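Local atomic coordinates of lactaldehyde dehydrogenase (Methanocaldococcus jannaschii, PDB entry 3PQA), a protein that oxidises lactaldehyde to lactate with NAD, which it prefers to NADP, in the biosynthesis of coenzyme F420. Residues 209-223 and 229-243. Numbering follows the deposited sequence.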
ATOM      1  N   VAL B 209       0.565 -32.576   9.392  1.00 13.96           N
ATOM      2  CA  VAL B 209       1.899 -31.987   9.230  1.00 14.03           C
ATOM      3  C   VAL B 209       2.727 -32.711   8.179  1.00 15.03           C
ATOM      4  O   VAL B 209       3.360 -32.069   7.337  1.00 15.63           O
ATOM      5  CB  VAL B 209       2.663 -31.951  10.579  1.00 13.38           C
ATOM      6  CG1 VAL B 209       4.111 -31.534  10.397  1.00 13.56           C
ATOM      7  CG2 VAL B 209       1.973 -31.009  11.555  1.00 13.54           C
ATOM      8  N   VAL B 210       2.713 -34.045   8.217  1.00 15.50           N
ATOM      9  CA  VAL B 210       3.568 -34.860   7.340  1.00 16.17           C
ATOM     10  C   VAL B 210       2.984 -35.163   5.953  1.00 15.44           C
ATOM     11  O   VAL B 210       3.741 -35.394   5.005  1.00 16.34           O
ATOM     12  CB  VAL B 210       4.028 -36.198   8.019  1.00 17.51           C
ATOM     13  CG1 VAL B 210       4.763 -35.919   9.331  1.00 18.83           C
ATOM     14  CG2 VAL B 210       2.852 -37.177   8.226  1.00 18.81           C
ATOM     15  N   ASN B 211       1.655 -35.162   5.830  1.00 14.63           N
ATOM     16  CA  ASN B 211       1.001 -35.540   4.566  1.00 14.74           C
ATOM     17  C   ASN B 211       1.395 -34.632   3.402  1.00 14.62           C
ATOM     18  O   ASN B 211       1.221 -33.416   3.476  1.00 14.97           O
ATOM     19  CB  ASN B 211      -0.518 -35.535   4.722  1.00 14.96           C
ATOM     20  CG  ASN B 211      -1.215 -36.286   3.612  1.00 15.03           C
ATOM     21  OD1 ASN B 211      -1.167 -35.890   2.443  1.00 15.08           O
ATOM     22  ND2 ASN B 211      -1.879 -37.384   3.974  1.00 15.09           N
ATOM     23  N   GLU B 212       1.882 -35.228   2.318  1.00 15.67           N
ATOM     24  CA  GLU B 212       2.420 -34.452   1.194  1.00 17.45           C
ATOM     25  C   GLU B 212       1.358 -33.714   0.376  1.00 16.29           C
ATOM     26  O   GLU B 212       1.699 -32.869  -0.457  1.00 17.48           O
ATOM     27  CB  GLU B 212       3.306 -35.337   0.301  1.00 22.19           C
ATOM     28  CG  GLU B 212       4.475 -35.966   1.064  1.00 25.70           C
ATOM     29  CD  GLU B 212       5.759 -36.118   0.246  1.00 23.37           C
ATOM     30  OE1 GLU B 212       6.736 -36.674   0.801  1.00 25.97           O
ATOM     31  OE2 GLU B 212       5.804 -35.695  -0.937  1.00 25.84           O
ATOM     32  N   LYS B 213       0.082 -34.046   0.597  1.00 15.16           N
ATOM     33  CA  LYS B 213      -1.029 -33.352  -0.065  1.00 14.77           C
ATOM     34  C   LYS B 213      -1.378 -32.024   0.618  1.00 14.40           C
ATOM     35  O   LYS B 213      -1.995 -31.143   0.010  1.00 14.60           O
ATOM     36  CB  LYS B 213      -2.270 -34.244  -0.141  1.00 16.00           C
ATOM     37  CG  LYS B 213      -2.116 -35.436  -1.088  1.00 16.03           C
ATOM     38  CD  LYS B 213      -3.330 -36.353  -1.017  1.00 16.47           C
ATOM     39  CE  LYS B 213      -3.066 -37.693  -1.718  1.00 16.24           C
ATOM     40  NZ  LYS B 213      -2.994 -37.548  -3.183  1.00 16.83           N
ATOM     41  N   VAL B 214      -0.992 -31.880   1.880  1.00 13.40           N
ATOM     42  CA  VAL B 214      -1.252 -30.633   2.601  1.00 12.51           C
ATOM     43  C   VAL B 214      -0.242 -29.598   2.104  1.00 11.97           C
ATOM     44  O   VAL B 214       0.946 -29.899   2.000  1.00 12.78           O
ATOM     45  CB  VAL B 214      -1.166 -30.861   4.133  1.00 12.72           C
ATOM     46  CG1 VAL B 214      -1.248 -29.532   4.903  1.00 12.40           C
ATOM     47  CG2 VAL B 214      -2.296 -31.822   4.584  1.00 12.45           C
ATOM     48  N   ASN B 215      -0.712 -28.390   1.775  1.00 10.97           N
ATOM     49  CA  ASN B 215       0.149 -27.379   1.157  1.00 10.51           C
ATOM     50  C   ASN B 215       0.762 -26.381   2.136  1.00 10.03           C
ATOM     51  O   ASN B 215       1.795 -25.748   1.853  1.00  9.99           O
ATOM     52  CB  ASN B 215      -0.629 -26.637   0.067  1.00 11.64           C
ATOM     53  CG  ASN B 215      -1.033 -27.565  -1.075  1.00 11.55           C
ATOM     54  OD1 ASN B 215      -2.202 -27.914  -1.229  1.00 11.84           O
ATOM     55  ND2 ASN B 215      -0.048 -27.999  -1.856  1.00 11.82           N
ATOM     56  N   MET B 216       0.109 -26.239   3.280  1.00 10.42           N
ATOM     57  CA  MET B 216       0.506 -25.255   4.282  0.50 11.14           C
ATOM     58  C   MET B 216       0.082 -25.724   5.656  1.00 11.24           C
ATOM     59  O   MET B 216      -1.000 -26.300   5.810  1.00 12.21           O
ATOM     60  CB  MET B 216      -0.105 -23.886   3.969  0.50 12.96           C
ATOM     61  CG  MET B 216       0.005 -22.883   5.106  0.50 13.23           C
ATOM     62  SD  MET B 216      -0.215 -21.201   4.567  0.50 12.98           S
ATOM     63  CE  MET B 216       0.044 -20.371   6.162  0.50 13.00           C
ATOM     64  N   ILE B 217       0.942 -25.482   6.642  1.00 12.23           N
ATOM     65  CA  ILE B 217       0.628 -25.755   8.043  1.00 13.44           C
ATOM     66  C   ILE B 217       0.573 -24.431   8.775  1.00 12.85           C
ATOM     67  O   ILE B 217       1.474 -23.596   8.647  1.00 13.12           O
ATOM     68  CB  ILE B 217       1.682 -26.685   8.726  1.00 15.46           C
ATOM     69  CG1 ILE B 217       1.787 -28.024   8.002  1.00 15.87           C
ATOM     70  CG2 ILE B 217       1.381 -26.874  10.230  1.00 15.83           C
ATOM     71  CD1 ILE B 217       0.475 -28.760   7.884  1.00 15.72           C
ATOM     72  N   SER B 218      -0.519 -24.233   9.506  1.00 12.33           N
ATOM     73  CA  SER B 218      -0.658 -23.109  10.404  1.00 12.11           C
ATOM     74  C   SER B 218      -0.981 -23.681  11.771  1.00 11.87           C
ATOM     75  O   SER B 218      -2.081 -24.223  11.989  1.00 11.55           O
ATOM     76  CB  SER B 218      -1.780 -22.193   9.952  1.00 12.63           C
ATOM     77  OG  SER B 218      -1.865 -21.059  10.791  1.00 14.42           O
ATOM     78  N   PHE B 219      -0.018 -23.541  12.676  1.00 12.49           N
ATOM     79  CA  PHE B 219      -0.073 -24.158  14.006  1.00 13.37           C
ATOM     80  C   PHE B 219       0.049 -23.086  15.066  1.00 13.00           C
ATOM     81  O   PHE B 219       0.915 -22.203  14.959  1.00 13.48           O
ATOM     82  CB  PHE B 219       1.084 -25.150  14.181  1.00 15.88           C
ATOM     83  CG  PHE B 219       1.265 -25.636  15.597  1.00 16.23           C
ATOM     84  CD1 PHE B 219       0.508 -26.698  16.078  1.00 16.23           C
ATOM     85  CD2 PHE B 219       2.195 -25.034  16.450  1.00 16.22           C
ATOM     86  CE1 PHE B 219       0.663 -27.165  17.384  1.00 16.36           C
ATOM     87  CE2 PHE B 219       2.359 -25.496  17.765  1.00 16.36           C
ATOM     88  CZ  PHE B 219       1.583 -26.558  18.230  1.00 16.33           C
ATOM     89  N   THR B 220      -0.814 -23.163  16.081  1.00 13.23           N
ATOM     90  CA  THR B 220      -0.708 -22.318  17.282  1.00 13.62           C
ATOM     91  C   THR B 220      -0.633 -23.261  18.485  1.00 14.55           C
ATOM     92  O   THR B 220      -1.483 -24.140  18.630  1.00 14.88           O
ATOM     93  CB  THR B 220      -1.916 -21.344  17.409  1.00 14.03           C
ATOM     94  OG1 THR B 220      -1.976 -20.520  16.244  1.00 14.43           O
ATOM     95  CG2 THR B 220      -1.782 -20.413  18.635  1.00 14.30           C
ATOM     96  N   GLY B 221       0.381 -23.085  19.332  1.00 15.24           N
ATOM     97  CA  GLY B 221       0.611 -23.981  20.469  1.00 15.84           C
ATOM     98  C   GLY B 221       2.008 -23.844  21.045  1.00 16.44           C
ATOM     99  O   GLY B 221       2.637 -22.787  20.928  1.00 16.47           O
ATOM    100  N   SER B 222       2.507 -24.905  21.675  1.00 17.60           N
ATOM    101  CA  SER B 222       3.803 -24.821  22.357  1.00 18.70           C
ATOM    102  C   SER B 222       4.997 -24.709  21.397  1.00 18.22           C
ATOM    103  O   SER B 222       5.004 -25.307  20.317  1.00 17.68           O
ATOM    104  CB  SER B 222       4.008 -26.019  23.284  1.00 19.89           C
ATOM    105  OG  SER B 222       4.294 -27.174  22.536  1.00 24.49           O
ATOM    106  N   SER B 223       6.020 -23.972  21.824  1.00 19.37           N
ATOM    107  CA  SER B 223       7.227 -23.794  21.018  1.00 20.37           C
ATOM    108  C   SER B 223       7.911 -25.115  20.731  1.00 20.79           C
ATOM    109  O   SER B 223       8.477 -25.285  19.662  1.00 21.05           O
ATOM    110  CB  SER B 223       8.213 -22.823  21.675  1.00 21.48           C
ATOM    111  OG  SER B 223       7.573 -21.591  21.978  1.00 26.44           O
ATOM    112  N   ILE B 229       7.507 -29.382  14.262  1.00 16.60           N
ATOM    113  CA  ILE B 229       6.833 -29.152  12.978  1.00 15.34           C
ATOM    114  C   ILE B 229       7.839 -28.725  11.906  1.00 15.07           C
ATOM    115  O   ILE B 229       7.823 -29.286  10.799  1.00 15.44           O
ATOM    116  CB  ILE B 229       5.629 -28.177  13.100  1.00 15.21           C
ATOM    117  CG1 ILE B 229       4.499 -28.839  13.903  1.00 15.19           C
ATOM    118  CG2 ILE B 229       5.123 -27.726  11.732  1.00 15.13           C
ATOM    119  CD1 ILE B 229       3.331 -27.921  14.227  1.00 15.14           C
ATOM    120  N   THR B 230       8.736 -27.784  12.240  1.00 15.46           N
ATOM    121  CA  THR B 230       9.772 -27.335  11.272  1.00 16.36           C
ATOM    122  C   THR B 230      10.647 -28.495  10.764  1.00 17.24           C
ATOM    123  O   THR B 230      11.128 -28.458   9.622  1.00 18.00           O
ATOM    124  CB  THR B 230      10.664 -26.149  11.781  1.00 16.63           C
ATOM    125  OG1 THR B 230      11.538 -26.588  12.828  1.00 18.30           O
ATOM    126  CG2 THR B 230       9.818 -24.991  12.282  1.00 18.28           C
ATOM    127  N   LYS B 231      10.806 -29.537  11.585  1.00 18.66           N
ATOM    128  CA  LYS B 231      11.629 -30.705  11.229  1.00 20.58           C
ATOM    129  C   LYS B 231      10.860 -31.803  10.482  1.00 19.99           C
ATOM    130  O   LYS B 231      11.470 -32.712   9.910  1.00 20.72           O
ATOM    131  CB  LYS B 231      12.313 -31.301  12.472  1.00 22.93           C
ATOM    132  CG  LYS B 231      13.163 -30.307  13.258  1.00 25.10           C
ATOM    133  CD  LYS B 231      13.833 -30.969  14.461  1.00 23.76           C
ATOM    134  CE  LYS B 231      14.346 -29.937  15.461  1.00 25.18           C
ATOM    135  NZ  LYS B 231      15.156 -28.845  14.822  1.00 24.11           N
ATOM    136  N   LYS B 232       9.533 -31.726  10.482  1.00 18.98           N
ATOM    137  CA  LYS B 232       8.711 -32.801   9.915  1.00 19.30           C
ATOM    138  C   LYS B 232       7.822 -32.380   8.745  1.00 17.08           C
ATOM    139  O   LYS B 232       7.342 -33.242   8.003  1.00 17.46           O
ATOM    140  CB  LYS B 232       7.825 -33.425  10.998  1.00 24.41           C
ATOM    141  CG  LYS B 232       8.546 -34.330  11.977  1.00 26.41           C
ATOM    142  CD  LYS B 232       7.610 -34.752  13.105  1.00 26.14           C
ATOM    143  CE  LYS B 232       6.466 -35.641  12.609  1.00 26.55           C
ATOM    144  NZ  LYS B 232       6.720 -37.121  12.658  1.00 26.61           N
ATOM    145  N   ALA B 233       7.589 -31.074   8.590  1.00 16.63           N
ATOM    146  CA  ALA B 233       6.632 -30.577   7.598  1.00 16.73           C
ATOM    147  C   ALA B 233       7.066 -30.806   6.149  1.00 17.35           C
ATOM    148  O   ALA B 233       6.226 -31.073   5.284  1.00 18.09           O
ATOM    149  CB  ALA B 233       6.322 -29.090   7.842  1.00 16.38           C
ATOM    150  N   GLY B 234       8.367 -30.708   5.885  1.00 16.62           N
ATOM    151  CA  GLY B 234       8.873 -30.860   4.522  1.00 16.12           C
ATOM    152  C   GLY B 234       8.540 -29.649   3.668  1.00 15.56           C
ATOM    153  O   GLY B 234       8.498 -28.515   4.165  1.00 15.60           O
ATOM    154  N   PHE B 235       8.278 -29.898   2.388  1.00 15.74           N
ATOM    155  CA  PHE B 235       8.031 -28.834   1.419  1.00 16.49           C
ATOM    156  C   PHE B 235       6.593 -28.290   1.537  1.00 15.58           C
ATOM    157  O   PHE B 235       5.721 -28.608   0.732  1.00 16.37           O
ATOM    158  CB  PHE B 235       8.301 -29.364   0.007  1.00 18.67           C
ATOM    159  CG  PHE B 235       8.705 -28.309  -0.996  1.00 19.33           C
ATOM    160  CD1 PHE B 235       8.031 -27.090  -1.079  1.00 19.03           C
ATOM    161  CD2 PHE B 235       9.736 -28.560  -1.896  1.00 19.04           C
ATOM    162  CE1 PHE B 235       8.395 -26.134  -2.029  1.00 19.43           C
ATOM    163  CE2 PHE B 235      10.104 -27.607  -2.842  1.00 19.44           C
ATOM    164  CZ  PHE B 235       9.430 -26.398  -2.908  1.00 19.19           C
ATOM    165  N   LYS B 236       6.372 -27.450   2.539  1.00 14.56           N
ATOM    166  CA  LYS B 236       5.088 -26.825   2.797  1.00 14.42           C
ATOM    167  C   LYS B 236       5.400 -25.407   3.230  1.00 13.54           C
ATOM    168  O   LYS B 236       6.485 -25.159   3.768  1.00 13.59           O
ATOM    169  CB  LYS B 236       4.386 -27.506   3.978  1.00 16.18           C
ATOM    170  CG  LYS B 236       3.889 -28.910   3.734  1.00 16.85           C
ATOM    171  CD  LYS B 236       3.073 -29.404   4.938  1.00 16.54           C
ATOM    172  CE  LYS B 236       2.522 -30.792   4.690  1.00 16.91           C
ATOM    173  NZ  LYS B 236       3.603 -31.771   4.477  1.00 16.67           N
ATOM    174  N   LYS B 237       4.451 -24.493   3.020  1.00 13.12           N
ATOM    175  CA  LYS B 237       4.461 -23.186   3.694  1.00 14.25           C
ATOM    176  C   LYS B 237       4.151 -23.431   5.157  1.00 13.82           C
ATOM    177  O   LYS B 237       3.323 -24.281   5.474  1.00 13.36           O
ATOM    178  CB  LYS B 237       3.408 -22.242   3.096  1.00 17.22           C
ATOM    179  CG  LYS B 237       3.894 -21.399   1.916  1.00 18.61           C
ATOM    180  CD  LYS B 237       2.903 -20.275   1.526  1.00 18.16           C
ATOM    181  CE  LYS B 237       3.249 -18.921   2.156  1.00 18.75           C
ATOM    182  NZ  LYS B 237       2.557 -17.774   1.448  1.00 18.44           N
ATOM    183  N   ILE B 238       4.827 -22.706   6.047  1.00 14.24           N
ATOM    184  CA  ILE B 238       4.690 -22.919   7.490  1.00 14.50           C
ATOM    185  C   ILE B 238       4.455 -21.604   8.213  1.00 13.40           C
ATOM    186  O   ILE B 238       5.237 -20.667   8.065  1.00 14.59           O
ATOM    187  CB  ILE B 238       5.962 -23.574   8.092  1.00 16.39           C
ATOM    188  CG1 ILE B 238       6.253 -24.910   7.411  1.00 16.79           C
ATOM    189  CG2 ILE B 238       5.808 -23.769   9.609  1.00 16.92           C
ATOM    190  CD1 ILE B 238       7.656 -25.435   7.670  1.00 16.91           C
ATOM    191  N   ALA B 239       3.385 -21.551   8.995  1.00 12.57           N
ATOM    192  CA  ALA B 239       3.127 -20.448   9.920  1.00 12.79           C
ATOM    193  C   ALA B 239       3.015 -21.022  11.330  1.00 12.67           C
ATOM    194  O   ALA B 239       2.319 -22.011  11.550  1.00 12.67           O
ATOM    195  CB  ALA B 239       1.853 -19.697   9.522  1.00 12.94           C
ATOM    196  N   LEU B 240       3.728 -20.410  12.278  1.00 12.72           N
ATOM    197  CA  LEU B 240       3.771 -20.878  13.662  1.00 12.89           C
ATOM    198  C   LEU B 240       3.526 -19.716  14.612  1.00 13.51           C
ATOM    199  O   LEU B 240       4.140 -18.642  14.484  1.00 14.06           O
ATOM    200  CB  LEU B 240       5.130 -21.520  13.975  1.00 13.36           C
ATOM    201  CG  LEU B 240       5.617 -22.684  13.103  1.00 14.03           C
ATOM    202  CD1 LEU B 240       7.030 -23.055  13.504  1.00 13.54           C
ATOM    203  CD2 LEU B 240       4.672 -23.885  13.203  1.00 13.52           C
ATOM    204  N   GLU B 241       2.606 -19.934  15.550  1.00 14.08           N
ATOM    205  CA  GLU B 241       2.323 -18.953  16.600  1.00 15.68           C
ATOM    206  C   GLU B 241       2.526 -19.708  17.904  1.00 15.58           C
ATOM    207  O   GLU B 241       1.714 -20.560  18.275  1.00 15.80           O
ATOM    208  CB  GLU B 241       0.893 -18.417  16.495  1.00 19.44           C
ATOM    209  CG  GLU B 241       0.628 -17.530  15.283  1.00 21.33           C
ATOM    210  CD  GLU B 241       1.164 -16.103  15.423  1.00 20.27           C
ATOM    211  OE1 GLU B 241       1.513 -15.672  16.551  1.00 21.46           O
ATOM    212  OE2 GLU B 241       1.212 -15.413  14.397  1.00 21.32           O
ATOM    213  N   LEU B 242       3.634 -19.421  18.577  1.00 16.11           N
ATOM    214  CA  LEU B 242       4.060 -20.250  19.683  1.00 17.61           C
ATOM    215  C   LEU B 242       4.008 -19.400  20.952  1.00 18.44           C
ATOM    216  O   LEU B 242       3.241 -18.438  21.027  1.00 19.38           O
ATOM    217  CB  LEU B 242       5.437 -20.860  19.391  1.00 19.03           C
ATOM    218  CG  LEU B 242       5.585 -21.459  17.969  1.00 19.25           C
ATOM    219  CD1 LEU B 242       7.008 -21.876  17.658  1.00 19.09           C
ATOM    220  CD2 LEU B 242       4.620 -22.617  17.738  1.00 19.14           C
ATOM    221  N   GLY B 243       4.781 -19.760  21.950  1.00 17.50           N
ATOM    222  CA  GLY B 243       4.686 -19.021  23.189  1.00 16.49           C
ATOM    223  C   GLY B 243       5.951 -18.268  23.510  1.00 14.81           C
ATOM    224  O   GLY B 243       6.763 -17.959  22.629  1.00 15.09           O
TER
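Phe219 CG stands anti to the backbone N (chi1 169°), and Ile229 of helix 223-232, extended at chi2 (173°), sets CD1 over one face of the ring. This CH-pi contact sits off-centre, CD1 lying 3.8 Å from the ring centroid. Leu242 CD2 meets the ring in its plane, 3.7 Å from Phe219 CD2. Ile217 CG2 packs against Ile229 CG2, and Ile217 CG1 rests on the aliphatic chain of Lys236 at CD (3.6 Å). Strands 216-220 and 237-241 are the parallel pair of a beta-alpha-beta unit in the Rossmann-like NAD-binding domain; six backbone hydrogen bonds run along the pair and its flanks, from Lys237 N–Asn215 O to Gly221 N–Glu241 O. Lys236 runs straight until its last torsion, which turns NZ toward three backbone carbonyls. Lys236 NZ donates to Val209 O at 2.9 Å. Lys236 NZ also bonds Ala233 O, in that carbonyl's plane, at 2.8 Å, and makes a weak bond to Asn211 O. The buried ammonium thus links the C-terminal regions of helices 201-210 and 223-232. Gly221, Ser222 and Ser223 probably contribute to the NAD site and Glu241 to the active site, as in related aldehyde dehydrogenases. Thr220 OG1 is hydrogen-bonded to Lys150. Beyond the strands, Gly243 N makes a weak 3.3 Å bond to Ser223 OG.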